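Local coordinates for A1 protein (Enterobacteria phage Qbeta, PDB 3RLK) that is a minor virion protein, the coat protein extended by translational read-through, and is probably needed for infection of the host, at residues 132-135 / 140-143; 32-37 / 59-64; 101-104 / 108-111; 113-118 / 179-184; 40-45 / 50-55. All coordinates share one frame; numbering follows the deposited sequence.

Interaction 1: 132-135 / 140-143; sequences FIYL and AYCS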
# COMPACT_ATOMS: atom_id res chain seq x y z
N PHE A 132 1.26 5.73 8.28
CA PHE A 132 1.58 4.31 8.20
C PHE A 132 0.44 3.58 7.50
O PHE A 132 -0.75 3.64 7.92
CB PHE A 132 1.74 3.70 9.60
CG PHE A 132 2.92 4.17 10.33
CD1 PHE A 132 4.03 3.36 10.45
CD2 PHE A 132 2.93 5.42 10.89
CE1 PHE A 132 5.18 3.82 11.21
CE2 PHE A 132 4.01 5.90 11.62
CZ PHE A 132 5.14 5.12 11.76
N ILE A 133 0.76 2.90 6.40
CA ILE A 133 -0.28 2.12 5.70
C ILE A 133 -0.49 0.80 6.43
O ILE A 133 0.50 0.18 6.90
CB ILE A 133 0.16 1.93 4.20
CG1 ILE A 133 -1.01 1.36 3.38
CG2 ILE A 133 1.51 1.18 4.08
CD1 ILE A 133 -2.19 2.36 3.26
N TYR A 134 -1.74 0.39 6.60
CA TYR A 134 -1.97 -0.91 7.23
C TYR A 134 -1.81 -2.02 6.19
O TYR A 134 -2.33 -1.87 5.04
CB TYR A 134 -3.39 -0.97 7.86
CG TYR A 134 -3.74 -2.33 8.44
CD1 TYR A 134 -3.05 -2.84 9.58
CD2 TYR A 134 -4.74 -3.09 7.87
CE1 TYR A 134 -3.38 -4.10 10.09
CE2 TYR A 134 -5.10 -4.34 8.41
CZ TYR A 134 -4.41 -4.84 9.53
OH TYR A 134 -4.74 -6.08 10.05
N LEU A 135 -1.06 -3.08 6.55
CA LEU A 135 -0.87 -4.25 5.69
C LEU A 135 -1.56 -5.45 6.33
O LEU A 135 -1.01 -6.12 7.20
CB LEU A 135 0.62 -4.54 5.45
CG LEU A 135 1.55 -3.37 5.10
CD1 LEU A 135 3.07 -3.72 5.10
CD2 LEU A 135 1.21 -2.89 3.71
N ALA A 140 0.12 -5.49 10.20
CA ALA A 140 1.15 -4.64 10.75
C ALA A 140 1.11 -3.43 9.83
O ALA A 140 0.51 -3.45 8.72
CB ALA A 140 2.53 -5.32 10.76
N TYR A 141 1.85 -2.42 10.25
CA TYR A 141 1.82 -1.11 9.60
C TYR A 141 3.21 -0.82 9.03
O TYR A 141 4.23 -1.23 9.57
CB TYR A 141 1.49 -0.03 10.63
CG TYR A 141 0.07 -0.03 11.01
CD1 TYR A 141 -0.85 0.77 10.31
CD2 TYR A 141 -0.37 -0.84 12.04
CE1 TYR A 141 -2.27 0.73 10.67
CE2 TYR A 141 -1.74 -0.87 12.42
CZ TYR A 141 -2.66 -0.09 11.74
OH TYR A 141 -3.98 -0.15 12.15
N CYS A 142 3.24 -0.06 7.96
CA CYS A 142 4.57 0.27 7.34
C CYS A 142 4.56 1.78 7.02
O CYS A 142 3.52 2.30 6.56
CB CYS A 142 4.75 -0.57 6.05
SG CYS A 142 6.45 -0.39 5.40
N SER A 143 5.65 2.50 7.34
CA SER A 143 5.71 3.98 7.18
C SER A 143 5.76 4.35 5.68
O SER A 143 6.69 3.87 5.01
CB SER A 143 6.99 4.51 7.79
OG SER A 143 7.06 5.91 7.54
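Tyr-134 and Tyr-141 face each other as a non-hydrogen-bonded antiparallel pair. Their rings are oblique, with planes at 52°. CD1 of Tyr-134 lies over one face of the Tyr-141 ring, toward its rim, 3.5 Å from Tyr-141 CZ. CB of Tyr-134 is also 3.5 Å from Tyr-141 CE1. Two different first torsions set this up. Tyr-134 extends with CG anti to the backbone N (chi1 175°), while Tyr-141 turns its CG beside its own N (chi1 -75°) and lays its ring back across Tyr-134. The carbonyl O of Phe-132 sits at the edge of the Tyr-141 ring, in its plane. Phe-132 shares this side of the sheet. Its CD1 lies 3.6 Å from the backbone N of Ser-143, and its CE1 reaches Ser-143 CB. The two strands form a beta hairpin, closed by a four-residue loop. Ile-133 with Cys-142 and Leu-135 with Ala-140 are its hydrogen-bonded pairs. Leu-135 N to Ala-140 O is short, 2.7 Å. The return bond, Ala-140 N to Leu-135 O, is longer at 3.3 Å, and its donor stands above the carbonyl plane. On the other side of the sheet, Leu-135 CD1 meets Cys-142 CB at 3.7 Å. CG2 of Ile-133 lies against Cys-142 O, 3.4 Å away, while the end of the Ile-133 side chain leads away from the hairpin partner, toward Tyr-115 and Leu-104. The hydroxyl of Tyr-134 bonds Asn-139 in the loop. Ser-143 OG bonds Glu-130 and weakly caps the helix 144-147.

Interaction 2: 32-37 / 59-64; sequences FAIWSL and QPREFD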
# COMPACT_ATOMS: atom_id res chain seq x y z
N PHE A 32 10.88 -3.11 4.59
CA PHE A 32 10.94 -1.93 5.43
C PHE A 32 10.47 -2.29 6.81
O PHE A 32 9.86 -3.37 6.99
CB PHE A 32 10.04 -0.83 4.86
CG PHE A 32 10.49 -0.37 3.50
CD1 PHE A 32 11.58 0.47 3.35
CD2 PHE A 32 9.83 -0.84 2.35
CE1 PHE A 32 12.05 0.84 2.08
CE2 PHE A 32 10.28 -0.50 1.08
CZ PHE A 32 11.40 0.39 0.95
N ALA A 33 10.84 -1.44 7.77
CA ALA A 33 10.43 -1.66 9.14
C ALA A 33 8.92 -1.75 9.21
O ALA A 33 8.13 -1.01 8.52
CB ALA A 33 10.92 -0.52 10.03
N ILE A 34 8.46 -2.66 10.05
CA ILE A 34 7.01 -2.77 10.33
C ILE A 34 6.64 -2.50 11.84
O ILE A 34 7.51 -2.68 12.68
CB ILE A 34 6.44 -4.06 9.82
CG1 ILE A 34 7.13 -5.25 10.48
CG2 ILE A 34 6.54 -4.12 8.26
CD1 ILE A 34 6.21 -6.56 10.39
N TRP A 35 5.37 -2.09 12.11
CA TRP A 35 5.03 -1.41 13.37
C TRP A 35 3.67 -1.83 13.81
O TRP A 35 2.88 -2.27 12.99
CB TRP A 35 4.96 0.10 13.15
CG TRP A 35 6.24 0.61 12.57
CD1 TRP A 35 6.59 0.62 11.21
CD2 TRP A 35 7.36 1.13 13.29
NE1 TRP A 35 7.86 1.16 11.09
CE2 TRP A 35 8.34 1.48 12.34
CE3 TRP A 35 7.61 1.39 14.68
CZ2 TRP A 35 9.55 2.08 12.71
CZ3 TRP A 35 8.84 1.99 15.04
CH2 TRP A 35 9.79 2.29 14.07
N SER A 36 3.42 -1.63 15.12
CA SER A 36 2.06 -1.76 15.70
C SER A 36 1.69 -0.34 16.16
O SER A 36 2.49 0.32 16.88
CB SER A 36 2.07 -2.75 16.89
OG SER A 36 0.80 -2.82 17.52
N LEU A 37 0.53 0.16 15.73
CA LEU A 37 0.00 1.42 16.15
C LEU A 37 -1.34 1.21 16.91
O LEU A 37 -2.36 1.09 16.29
CB LEU A 37 -0.21 2.32 14.91
CG LEU A 37 1.00 3.14 14.49
CD1 LEU A 37 2.07 2.26 13.86
CD2 LEU A 37 0.43 4.22 13.46
N GLN A 59 9.19 -7.36 14.94
CA GLN A 59 10.21 -8.05 14.22
C GLN A 59 9.70 -8.25 12.76
O GLN A 59 8.51 -8.23 12.52
CB GLN A 59 10.47 -9.44 14.88
CG GLN A 59 11.16 -9.34 16.28
CD GLN A 59 12.67 -9.01 16.14
OE1 GLN A 59 13.36 -9.59 15.30
NE2 GLN A 59 13.14 -8.09 16.94
N PRO A 60 10.60 -8.39 11.79
CA PRO A 60 10.20 -8.58 10.39
C PRO A 60 9.24 -9.76 10.14
O PRO A 60 9.28 -10.82 10.83
CB PRO A 60 11.53 -8.79 9.66
CG PRO A 60 12.53 -8.13 10.56
CD PRO A 60 12.06 -8.31 11.97
N ARG A 61 8.44 -9.63 9.08
CA ARG A 61 7.43 -10.66 8.76
C ARG A 61 7.48 -10.90 7.26
O ARG A 61 7.89 -10.01 6.52
CB ARG A 61 6.02 -10.16 9.14
CG ARG A 61 5.72 -10.29 10.65
CD ARG A 61 4.54 -9.50 11.13
NE ARG A 61 4.45 -9.61 12.59
CZ ARG A 61 3.30 -9.57 13.29
NH1 ARG A 61 2.11 -9.40 12.67
NH2 ARG A 61 3.33 -9.74 14.63
N GLU A 62 6.97 -12.05 6.81
CA GLU A 62 6.88 -12.41 5.36
C GLU A 62 5.44 -12.35 4.79
O GLU A 62 4.52 -12.87 5.39
CB GLU A 62 7.39 -13.84 5.19
CG GLU A 62 8.87 -13.96 5.37
CD GLU A 62 9.30 -15.48 5.37
OE1 GLU A 62 8.53 -16.35 5.88
OE2 GLU A 62 10.42 -15.77 4.86
N PHE A 63 5.28 -11.74 3.60
CA PHE A 63 4.12 -11.95 2.73
C PHE A 63 4.18 -13.34 2.07
O PHE A 63 5.26 -13.93 1.88
CB PHE A 63 4.10 -10.90 1.60
CG PHE A 63 4.17 -9.48 2.09
CD1 PHE A 63 3.05 -8.87 2.69
CD2 PHE A 63 5.31 -8.72 1.91
CE1 PHE A 63 3.08 -7.50 3.09
CE2 PHE A 63 5.37 -7.39 2.31
CZ PHE A 63 4.30 -6.75 2.90
N ASP A 64 2.99 -13.88 1.75
CA ASP A 64 2.89 -15.21 1.16
C ASP A 64 2.82 -15.05 -0.36
O ASP A 64 1.91 -15.57 -1.01
CB ASP A 64 1.62 -15.88 1.67
CG ASP A 64 1.70 -16.24 3.15
OD1 ASP A 64 2.81 -16.56 3.64
OD2 ASP A 64 0.62 -16.28 3.80
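Apolar contact between Ile-34 and the aliphatic part of Arg-61 carries this small interface. Ile-34 CD1 touches Arg-61 CD at 3.5 Å, and Arg-61 CB and CG are each 3.8 Å from the same methyl. The two side chains cross at about a right angle, so one methyl end rests on the arginine stem. Arg-61 runs extended from CG to NE. In Ile-34, CG1 lies between the backbone N and the carbonyl carbon (chi1 60°), which carries CD1 across to the other segment.

Contact with the backbone is the second kind. Ile-34 CD1 is 3.6 Å from the carbonyl O of Gln-59, and Ile-34 CG1 is 3.9 Å from that O.

No hydrogen bond joins the segments, and the polar ends have partners outside them. Arg-61 NH1 bonds the carbonyl O of Ile-138. Gln-59 NE2 bonds a tetraethylene glycol, probably from the crystallisation liquor.

Ile-34 is backbone-bonded to Leu-58 where strand 34-38 pairs with strand 52-58. Arg-61 is bonded to Cys-30, just before strand 62-63 pairs with strand 28-29. The contact thus lies between strand 34-38 of the large sheet and the small two-stranded sheet, with Phe-63 reaching strand 183-188.

Interaction 3: 101-104 / 108-111; sequences ATYL and QAMR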
# COMPACT_ATOMS: atom_id res chain seq x y z
N ALA A 101 2.00 5.80 -3.24
CA ALA A 101 2.47 5.98 -1.81
C ALA A 101 2.51 7.46 -1.34
O ALA A 101 2.34 7.73 -0.12
CB ALA A 101 3.91 5.33 -1.64
N THR A 102 2.70 8.39 -2.28
CA THR A 102 2.72 9.86 -2.01
C THR A 102 1.31 10.33 -1.68
O THR A 102 1.07 10.86 -0.58
CB THR A 102 3.36 10.67 -3.18
OG1 THR A 102 4.78 10.37 -3.25
CG2 THR A 102 3.12 12.17 -2.99
N TYR A 103 0.35 10.08 -2.55
CA TYR A 103 -1.04 10.34 -2.21
C TYR A 103 -1.44 9.75 -0.87
O TYR A 103 -2.15 10.40 -0.12
CB TYR A 103 -1.99 9.73 -3.24
CG TYR A 103 -3.38 10.24 -3.06
CD1 TYR A 103 -3.72 11.50 -3.53
CD2 TYR A 103 -4.34 9.48 -2.42
CE1 TYR A 103 -5.00 12.00 -3.36
CE2 TYR A 103 -5.63 9.96 -2.23
CZ TYR A 103 -5.95 11.22 -2.77
OH TYR A 103 -7.19 11.69 -2.58
N LEU A 104 -1.07 8.49 -0.60
CA LEU A 104 -1.60 7.83 0.61
C LEU A 104 -1.09 8.57 1.87
O LEU A 104 -1.63 8.34 2.98
CB LEU A 104 -1.19 6.36 0.67
CG LEU A 104 -1.95 5.44 -0.33
CD1 LEU A 104 -1.27 4.11 -0.53
CD2 LEU A 104 -3.42 5.20 0.09
N GLN A 108 -5.67 14.43 2.67
CA GLN A 108 -6.76 13.87 1.93
C GLN A 108 -6.94 12.36 2.14
O GLN A 108 -8.05 11.86 2.40
CB GLN A 108 -6.50 14.19 0.46
CG GLN A 108 -7.67 13.83 -0.39
CD GLN A 108 -8.86 14.65 -0.05
OE1 GLN A 108 -8.86 15.88 -0.20
NE2 GLN A 108 -9.91 14.00 0.41
N ALA A 109 -5.87 11.60 1.96
CA ALA A 109 -5.98 10.15 2.11
C ALA A 109 -6.34 9.79 3.57
O ALA A 109 -7.17 8.91 3.81
CB ALA A 109 -4.69 9.49 1.67
N MET A 110 -5.76 10.52 4.49
CA MET A 110 -6.11 10.33 5.92
C MET A 110 -7.59 10.60 6.25
O MET A 110 -8.18 9.86 7.03
CB MET A 110 -5.20 11.16 6.83
CG MET A 110 -3.74 10.74 6.97
SD MET A 110 -3.56 9.12 7.73
CE MET A 110 -4.91 9.06 8.86
N ARG A 111 -8.16 11.67 5.68
CA ARG A 111 -9.58 11.99 5.89
C ARG A 111 -10.49 10.88 5.36
O ARG A 111 -11.50 10.49 6.01
CB ARG A 111 -9.99 13.35 5.25
CG ARG A 111 -9.31 14.62 5.83
CD ARG A 111 -9.93 15.94 5.29
NE ARG A 111 -9.10 17.12 5.62
CZ ARG A 111 -9.44 18.38 5.27
NH1 ARG A 111 -10.57 18.59 4.60
NH2 ARG A 111 -8.65 19.42 5.58
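The ring of Tyr-103 is approached obliquely by Gln-108 CG and by Ala-109 CB. The side-chain amide of Gln-108 is nearly parallel to this ring, with planes 18° apart, but it is the aliphatic CG of Gln-108 that touches. Tyr-103 OH lies 3.1 Å from that CG, a close contact. Further in, Tyr-103 CE2 is 4.0 Å from Ala-109 CB.

Tyr-103 points its CG anti to the backbone N (chi1 -168°), and the ring then spans the gap to helix 107-112. Gln-108 bends at chi2 (64°), and its NE2 bonds Asp-112 one turn on.

The methyl of Ala-109 is pressed against the end of the first helix. It lies 3.2 Å from Tyr-103 O and 3.5 Å from Leu-104 O. Tyr-103 O also takes a hydrogen bond from Thr-106 OG1, in the short link between the helices. Leu-104 O is buried by the contact and has no polar partner in the model.

No hydrogen bond joins the two segments. The weakly bonded helix 101-104 and helix 107-112 are consecutive, joined by a two-residue link and packed on the strands. Leu-104, Ala-109 and Met-110 all rest on Ile-117 of strand 117-121, and Leu-104 also touches Ile-156 of strand 154-159.

Interaction 4: 113-118 / 179-184; sequences QKYDIR and TKCPIQ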
# COMPACT_ATOMS: atom_id res chain seq x y z
N GLN A 113 -9.86 7.50 4.42
CA GLN A 113 -9.63 6.09 4.75
C GLN A 113 -10.21 5.11 3.74
O GLN A 113 -10.83 4.11 4.12
CB GLN A 113 -10.14 5.76 6.16
CG GLN A 113 -9.44 6.56 7.32
CD GLN A 113 -8.02 6.23 7.53
OE1 GLN A 113 -7.16 7.09 7.64
NE2 GLN A 113 -7.75 4.97 7.64
N LYS A 114 -10.02 5.39 2.46
CA LYS A 114 -10.29 4.40 1.39
C LYS A 114 -9.34 3.23 1.58
O LYS A 114 -9.74 2.10 1.31
CB LYS A 114 -10.05 5.03 0.02
CG LYS A 114 -11.11 6.14 -0.32
CD LYS A 114 -10.65 6.85 -1.56
CE LYS A 114 -11.76 7.83 -1.97
NZ LYS A 114 -11.13 8.81 -2.92
N TYR A 115 -8.12 3.48 2.07
CA TYR A 115 -7.27 2.41 2.64
C TYR A 115 -7.09 2.74 4.12
O TYR A 115 -7.27 3.89 4.50
CB TYR A 115 -5.86 2.42 1.96
CG TYR A 115 -5.94 1.87 0.56
CD1 TYR A 115 -5.75 0.49 0.31
CD2 TYR A 115 -6.22 2.72 -0.53
CE1 TYR A 115 -5.87 -0.04 -0.99
CE2 TYR A 115 -6.35 2.19 -1.85
CZ TYR A 115 -6.11 0.81 -2.05
OH TYR A 115 -6.20 0.29 -3.34
N ASP A 116 -6.75 1.76 4.95
CA ASP A 116 -6.56 2.09 6.38
C ASP A 116 -5.15 2.62 6.60
O ASP A 116 -4.16 1.93 6.31
CB ASP A 116 -6.71 0.84 7.27
CG ASP A 116 -8.12 0.26 7.21
OD1 ASP A 116 -9.04 0.99 7.59
OD2 ASP A 116 -8.29 -0.92 6.80
N ILE A 117 -5.07 3.85 7.11
CA ILE A 117 -3.79 4.55 7.24
C ILE A 117 -3.84 5.15 8.67
O ILE A 117 -4.85 5.71 9.04
CB ILE A 117 -3.72 5.67 6.22
CG1 ILE A 117 -4.11 5.14 4.81
CG2 ILE A 117 -2.34 6.36 6.28
CD1 ILE A 117 -4.35 6.31 3.82
N ARG A 118 -2.80 4.97 9.47
CA ARG A 118 -2.79 5.58 10.85
C ARG A 118 -1.64 6.52 10.96
O ARG A 118 -0.54 6.25 10.43
CB ARG A 118 -2.72 4.50 11.96
CG ARG A 118 -4.08 3.81 12.12
CD ARG A 118 -4.11 2.85 13.32
NE ARG A 118 -5.48 2.36 13.50
CZ ARG A 118 -5.89 1.54 14.47
NH1 ARG A 118 -5.08 1.17 15.44
NH2 ARG A 118 -7.18 1.13 14.47
N THR A 179 -11.21 -2.35 -0.77
CA THR A 179 -12.08 -3.43 -1.27
C THR A 179 -11.93 -3.69 -2.82
O THR A 179 -11.79 -4.85 -3.23
CB THR A 179 -13.51 -3.09 -0.93
OG1 THR A 179 -13.52 -2.83 0.49
CG2 THR A 179 -14.43 -4.28 -1.18
N LYS A 180 -11.88 -2.61 -3.59
CA LYS A 180 -11.61 -2.69 -5.02
C LYS A 180 -10.22 -3.19 -5.30
O LYS A 180 -10.00 -3.86 -6.33
CB LYS A 180 -11.76 -1.34 -5.65
CG LYS A 180 -13.18 -0.90 -5.67
CD LYS A 180 -13.24 0.45 -6.34
CE LYS A 180 -14.53 1.24 -6.14
NZ LYS A 180 -14.32 2.53 -6.95
N CYS A 181 -9.25 -2.78 -4.47
CA CYS A 181 -7.83 -3.06 -4.76
C CYS A 181 -6.99 -3.30 -3.49
O CYS A 181 -6.15 -2.45 -3.13
CB CYS A 181 -7.23 -1.95 -5.63
SG CYS A 181 -5.63 -2.25 -6.41
N PRO A 182 -7.15 -4.49 -2.88
CA PRO A 182 -6.44 -4.69 -1.62
C PRO A 182 -4.93 -4.81 -1.82
O PRO A 182 -4.45 -5.27 -2.88
CB PRO A 182 -7.04 -5.99 -1.07
CG PRO A 182 -7.61 -6.71 -2.32
CD PRO A 182 -8.17 -5.54 -3.10
N ILE A 183 -4.19 -4.32 -0.81
CA ILE A 183 -2.72 -4.43 -0.87
C ILE A 183 -2.33 -5.87 -0.72
O ILE A 183 -2.83 -6.57 0.19
CB ILE A 183 -2.05 -3.52 0.24
CG1 ILE A 183 -2.54 -2.07 0.04
CG2 ILE A 183 -0.48 -3.79 0.34
CD1 ILE A 183 -2.30 -1.10 1.22
N GLN A 184 -1.39 -6.31 -1.54
CA GLN A 184 -0.90 -7.71 -1.52
C GLN A 184 0.47 -7.75 -0.91
O GLN A 184 0.84 -8.75 -0.29
CB GLN A 184 -0.77 -8.22 -2.94
CG GLN A 184 -2.02 -8.09 -3.85
CD GLN A 184 -3.17 -8.88 -3.27
OE1 GLN A 184 -4.16 -8.30 -2.81
NE2 GLN A 184 -2.98 -10.18 -3.15
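Tyr-115 lays its ring obliquely against Ile-183. Its CD1 is 3.9 Å from Ile-183 CD1, and its CE1 is 4.0 Å from Ile-183 CG1. The isoleucine carries CG1 beside its backbone N and extends beyond it (chi2 165°), so the terminal methyl reaches the ring.

The same tyrosine ends in a hydrogen bond. Tyr-115 OH gives its proton to the carbonyl O of Cys-181 at 2.7 Å. The donor approaches at a C=O...O angle of 130° and is tilted 25° from the carbonyl plane. Seen from the tyrosine, Cys-181 O lies at the ring edge and near its plane, only 3.2 Å from Tyr-115 CE1. One carbonyl therefore meets both the hydroxyl and the edge carbon beside it. Cys-181 CB packs on the hydroxyl too, 3.4 Å from Tyr-115 OH. The hydrogen bond at the hydroxyl and Ile-183 along the CD1-CE1 side probably restrict the ring.

Around this pair, Tyr-115 and Ile-183 both touch Ile-133. Ile-183 also meets Ile-156 of strand 154-159, and Cys-181 lies against Trp-160. Asp-116, next in the chain, forms a salt bridge with Lys-178, just before segment 179-184.

The contact joins the start of strand 183-188, in the three-stranded sheet, to the loop leading into strand 117-121 of the large mixed sheet. Ile-133 lies between them. This is consistent with the interior of the beta-barrel described for this read-through domain.

Interaction 5: 40-45 / 50-55; sequences VYEPPT and WPIYNA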
# COMPACT_ATOMS: atom_id res chain seq x y z
N VAL A 40 -2.69 5.20 22.05
CA VAL A 40 -2.88 6.58 21.61
C VAL A 40 -1.92 7.60 22.22
O VAL A 40 -1.79 7.74 23.46
CB VAL A 40 -4.32 7.05 21.86
CG1 VAL A 40 -4.50 8.45 21.45
CG2 VAL A 40 -5.30 6.13 21.09
N TYR A 41 -1.28 8.35 21.34
CA TYR A 41 -0.44 9.47 21.73
C TYR A 41 -1.22 10.76 21.93
O TYR A 41 -1.02 11.48 22.94
CB TYR A 41 0.71 9.60 20.71
CG TYR A 41 1.57 10.80 20.87
CD1 TYR A 41 2.58 10.82 21.85
CD2 TYR A 41 1.44 11.89 20.02
CE1 TYR A 41 3.47 11.95 21.97
CE2 TYR A 41 2.30 13.01 20.13
CZ TYR A 41 3.30 13.01 21.10
OH TYR A 41 4.11 14.11 21.19
N GLU A 42 -2.11 11.08 20.99
CA GLU A 42 -2.96 12.24 21.16
C GLU A 42 -4.33 11.89 20.55
O GLU A 42 -4.36 11.40 19.43
CB GLU A 42 -2.32 13.43 20.45
CG GLU A 42 -3.10 14.73 20.57
CD GLU A 42 -2.60 15.81 19.60
OE1 GLU A 42 -1.41 15.80 19.23
OE2 GLU A 42 -3.41 16.66 19.18
N PRO A 43 -5.44 12.14 21.29
CA PRO A 43 -6.80 11.98 20.81
C PRO A 43 -7.06 12.88 19.58
O PRO A 43 -6.35 13.87 19.41
CB PRO A 43 -7.66 12.54 21.98
CG PRO A 43 -6.77 12.55 23.17
CD PRO A 43 -5.38 12.73 22.66
N PRO A 44 -8.09 12.55 18.77
CA PRO A 44 -8.53 13.46 17.70
C PRO A 44 -8.92 14.82 18.25
O PRO A 44 -9.41 14.96 19.39
CB PRO A 44 -9.81 12.83 17.15
CG PRO A 44 -9.88 11.40 17.67
CD PRO A 44 -8.87 11.29 18.83
N THR A 45 -8.68 15.82 17.43
CA THR A 45 -9.12 17.18 17.67
C THR A 45 -10.16 17.55 16.60
O THR A 45 -10.36 16.81 15.64
CB THR A 45 -7.92 18.11 17.52
OG1 THR A 45 -7.50 18.09 16.15
CG2 THR A 45 -6.76 17.63 18.41
N TRP A 50 -8.52 12.34 13.64
CA TRP A 50 -7.94 10.98 13.84
C TRP A 50 -6.94 11.05 14.99
O TRP A 50 -6.32 12.08 15.18
CB TRP A 50 -7.29 10.44 12.54
CG TRP A 50 -6.26 11.33 11.91
CD1 TRP A 50 -4.95 11.39 12.21
CD2 TRP A 50 -6.48 12.26 10.86
NE1 TRP A 50 -4.32 12.30 11.43
CE2 TRP A 50 -5.24 12.86 10.58
CE3 TRP A 50 -7.61 12.65 10.11
CZ2 TRP A 50 -5.08 13.84 9.59
CZ3 TRP A 50 -7.47 13.66 9.14
CH2 TRP A 50 -6.21 14.24 8.90
N PRO A 51 -6.74 9.93 15.74
CA PRO A 51 -5.76 10.02 16.79
C PRO A 51 -4.37 10.06 16.21
O PRO A 51 -4.15 9.73 15.03
CB PRO A 51 -5.92 8.71 17.56
CG PRO A 51 -7.10 7.95 16.97
CD PRO A 51 -7.42 8.61 15.65
N ILE A 52 -3.39 10.34 17.04
CA ILE A 52 -2.00 9.98 16.68
C ILE A 52 -1.65 8.86 17.62
O ILE A 52 -1.87 8.96 18.85
CB ILE A 52 -0.99 11.16 16.77
CG1 ILE A 52 -1.44 12.28 15.81
CG2 ILE A 52 0.42 10.70 16.47
CD1 ILE A 52 -0.60 13.54 15.83
N TYR A 53 -1.07 7.83 17.06
CA TYR A 53 -0.61 6.68 17.84
C TYR A 53 0.89 6.74 18.11
O TYR A 53 1.69 7.43 17.42
CB TYR A 53 -0.93 5.37 17.10
CG TYR A 53 -2.41 5.14 16.92
CD1 TYR A 53 -3.12 4.35 17.82
CD2 TYR A 53 -3.11 5.69 15.82
CE1 TYR A 53 -4.51 4.14 17.67
CE2 TYR A 53 -4.48 5.48 15.65
CZ TYR A 53 -5.16 4.69 16.59
OH TYR A 53 -6.52 4.48 16.45
N ASN A 54 1.27 6.00 19.12
CA ASN A 54 2.66 5.71 19.34
C ASN A 54 2.97 4.48 18.52
O ASN A 54 2.33 3.43 18.70
CB ASN A 54 2.85 5.38 20.82
CG ASN A 54 2.94 6.63 21.71
OD1 ASN A 54 3.58 7.62 21.37
ND2 ASN A 54 2.35 6.56 22.87
N ALA A 55 3.95 4.58 17.62
CA ALA A 55 4.40 3.43 16.85
C ALA A 55 5.34 2.52 17.58
O ALA A 55 6.37 3.00 18.05
CB ALA A 55 5.01 3.90 15.45
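Ile-52 and the turn at Tyr-41 and Glu-42 make the tight part of the contact. Tyr-41 N and Glu-42 N both donate to Ile-52 O, at 2.6 Å and 3.0 Å, which is a classic beta bulge. Ile-52 N returns a bond to Glu-42 O at 2.8 Å. The bulge shifts the register by one residue. Beside it, the Tyr-41 ring and Ile-52 lie side by side, with Tyr-41 CD2 3.9 Å from Ile-52 CG2. Asn-54 crosses Tyr-41 at about a right angle. Its OD1 is 3.4 Å from Tyr-41 CD1, and its ND2 bonds Glu-39. The end of the Tyr-41 ring leads away from segment 50-55, and the side chain touches Lys-121.

Packing is looser at the solvent side. Val-40 CG2 is 4.0 Å from Tyr-53 CE1. Pro-44 rests on Pro-51, with Pro-44 CD 4.1 Å from Pro-51 CB. At the Pro-44 end, near the hairpin loop, Arg-48 holds the two arms together through a salt bridge with Glu-42 and hydrogen bonds to the carbonyls of Pro-43 and Trp-50.

The hairpin projects from the large sheet. Strand 52-58 runs beside strand 117-121, and Ile-52 touches Glu-119. Trp-50 packs on Met-110 and Arg-111 of helix 107-112.

From the N terminus, interaction 2 closes the first loop, between 32-37 and 59-64. Interaction 5 is nested inside it as the hairpin between 40-45 and 50-55. Interaction 3 follows in series and closes a very short loop between two helices. Interaction 4 then spans 113-118 to 179-184, and interaction 1 is the hairpin nested inside that longer loop. No two loops cross. Strands 34-38, 40-42, 52-58, 117-121, 129-135 and 140-143 belong to one mixed sheet, which interactions 1, 2, 4 and 5 all reach. Interaction 4 ties that sheet to strand 183-188. Interaction 3 lies against the sheet and touches interactions 4 and 5.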